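Pyruvate kinase (Pyrobaculum aerophilum, PDB 3QTG) catalyses the last step of glycolysis, the transfer of a phosphoryl group from phosphoenolpyruvate to ADP that yields pyruvate and ATP. Local coordinates at residues I176-E181 and C208-S213. Numbering follows the deposited sequence.
Sequences ISTPAE and CKDVDS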
loop_
_atom_site.group_PDB
_atom_site.type_symbol
_atom_site.label_atom_id
_atom_site.label_comp_id
_atom_site.label_asym_id
_atom_site.label_seq_id
_atom_site.Cartn_x
_atom_site.Cartn_y
_atom_site.Cartn_z
ATOM N N ILE A 176 -41.596 12.151 19.673
ATOM C CA ILE A 176 -42.106 11.967 21.033
ATOM C C ILE A 176 -41.010 12.167 22.103
ATOM O O ILE A 176 -39.953 11.520 22.056
ATOM C CB ILE A 176 -42.775 10.580 21.217
ATOM C CG1 ILE A 176 -44.023 10.453 20.335
ATOM C CG2 ILE A 176 -43.161 10.357 22.671
ATOM C CD1 ILE A 176 -44.464 9.004 20.112
ATOM N N SER A 177 -41.298 13.041 23.078
ATOM C CA SER A 177 -40.405 13.292 24.219
ATOM C C SER A 177 -39.961 12.001 24.928
ATOM O O SER A 177 -40.758 11.071 25.109
ATOM C CB SER A 177 -41.087 14.230 25.224
ATOM O OG SER A 177 -41.382 15.484 24.629
ATOM N N THR A 178 -38.692 11.950 25.330
ATOM C CA THR A 178 -38.136 10.744 25.974
ATOM C C THR A 178 -37.347 11.064 27.259
ATOM O O THR A 178 -37.015 12.228 27.490
ATOM C CB THR A 178 -37.204 9.959 25.012
ATOM O OG1 THR A 178 -36.104 10.796 24.648
ATOM C CG2 THR A 178 -37.943 9.519 23.770
ATOM N N PRO A 179 -37.046 10.034 28.101
ATOM C CA PRO A 179 -37.431 8.614 27.972
ATOM C C PRO A 179 -38.937 8.457 28.164
ATOM O O PRO A 179 -39.572 9.332 28.750
ATOM C CB PRO A 179 -36.688 7.926 29.130
ATOM C CG PRO A 179 -35.689 8.915 29.611
ATOM C CD PRO A 179 -36.273 10.259 29.336
ATOM N N ALA A 180 -39.491 7.354 27.664
ATOM C CA ALA A 180 -40.912 7.077 27.787
ATOM C C ALA A 180 -41.295 6.840 29.248
ATOM O O ALA A 180 -40.558 6.190 30.005
ATOM C CB ALA A 180 -41.302 5.887 26.932
ATOM N N GLU A 181 -42.457 7.364 29.625
ATOM C CA GLU A 181 -42.978 7.248 30.987
ATOM C C GLU A 181 -42.990 5.788 31.432
ATOM O O GLU A 181 -42.665 5.475 32.577
ATOM C CB GLU A 181 -44.386 7.855 31.068
ATOM C CG GLU A 181 -44.683 8.534 32.401
ATOM C CD GLU A 181 -46.164 8.562 32.751
ATOM O OE1 GLU A 181 -46.474 8.387 33.951
ATOM O OE2 GLU A 181 -47.013 8.751 31.848
ATOM N N CYS A 208 -28.650 12.126 20.131
ATOM C CA CYS A 208 -27.820 12.023 21.320
ATOM C C CYS A 208 -28.549 12.436 22.593
ATOM O O CYS A 208 -28.341 11.821 23.630
ATOM C CB CYS A 208 -26.529 12.805 21.121
ATOM S SG CYS A 208 -25.724 12.208 19.611
ATOM N N LYS A 209 -29.422 13.443 22.496
ATOM C CA LYS A 209 -30.212 13.915 23.639
ATOM C C LYS A 209 -31.029 12.786 24.267
ATOM O O LYS A 209 -31.065 12.644 25.498
ATOM C CB LYS A 209 -31.129 15.099 23.250
ATOM C CG LYS A 209 -31.758 15.812 24.465
ATOM C CD LYS A 209 -32.756 16.901 24.084
ATOM C CE LYS A 209 -33.286 17.639 25.339
ATOM N NZ LYS A 209 -34.322 16.870 26.115
ATOM N N ASP A 210 -31.677 11.997 23.406
ATOM C CA ASP A 210 -32.458 10.819 23.803
ATOM C C ASP A 210 -31.630 9.801 24.599
ATOM O O ASP A 210 -32.066 9.303 25.638
ATOM C CB ASP A 210 -33.025 10.136 22.559
ATOM C CG ASP A 210 -34.259 10.840 22.006
ATOM O OD1 ASP A 210 -34.931 11.577 22.758
ATOM O OD2 ASP A 210 -34.567 10.632 20.815
ATOM N N VAL A 211 -30.433 9.508 24.096
ATOM C CA VAL A 211 -29.523 8.557 24.736
ATOM C C VAL A 211 -29.054 9.059 26.121
ATOM O O VAL A 211 -29.099 8.315 27.101
ATOM C CB VAL A 211 -28.322 8.218 23.811
ATOM C CG1 VAL A 211 -27.444 7.145 24.428
ATOM C CG2 VAL A 211 -28.821 7.763 22.449
ATOM N N ASP A 212 -28.636 10.323 26.170
ATOM C CA ASP A 212 -28.208 11.002 27.401
ATOM C C ASP A 212 -29.277 11.011 28.501
ATOM O O ASP A 212 -28.950 10.923 29.687
ATOM C CB ASP A 212 -27.804 12.456 27.100
ATOM C CG ASP A 212 -26.540 12.571 26.249
ATOM O OD1 ASP A 212 -25.927 11.537 25.874
ATOM O OD2 ASP A 212 -26.157 13.727 25.946
ATOM N N SER A 213 -30.542 11.128 28.103
ATOM C CA SER A 213 -31.665 11.134 29.046
ATOM C C SER A 213 -31.806 9.802 29.737
ATOM O O SER A 213 -32.088 9.744 30.924
ATOM C CB SER A 213 -32.965 11.464 28.329
ATOM O OG SER A 213 -32.901 12.788 27.839
#
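Thr-178 and Pro-179 lean against one side of the first turns of helix 208-220, meeting Asp-210 and Ser-213, about one helical turn apart. Both segments belong to the TIM barrel of pyruvate kinase: residues 176-181 lead out of the small beta domain inserted between barrel strands 76-80 and 199-202 and into helix 181-190, whereas the other helix follows strand 199-202.

The polar part is a single hydrogen bond, in which Thr-178 OG1 donates to Asp-210 OD1. At 2.4 Å between OG1 and OD1 the modelled separation is very short, so its exact length is doubtful. The two side chains cross at about a right angle. With OG1 between its own backbone N and carbonyl carbon (chi1 62°), Thr-178 points the hydroxyl at the helix. Asp-210 OD2 accepts from the backbone N of Lys-206, just ahead of the helix; with a partner at each oxygen, the carboxylate is probably restrained from turning, and it links the loop to the start of the helix. The side chain of Asp-210 lies about 10 Å from that of Glu-232, a probable magnesium ligand.

The nonpolar part is CG and CD of the Pro-179 ring set against the Ser-213 methylene, with CD 3.7 Å from CB and CG 3.9 Å from the same CB. The peptide bond between Thr-178 and Pro-179 is cis. Replacing Ser-213 by an alanine removes OG and would probably leave Lys-209 O with one donor fewer.

The hydroxyl in question folds back on its own helix: Ser-213 OG reaches Lys-209 O at 3.0 Å, tilted 34° from the carbonyl plane, while Ser-213 N approaches the same oxygen from the opposite face at 3.1 Å.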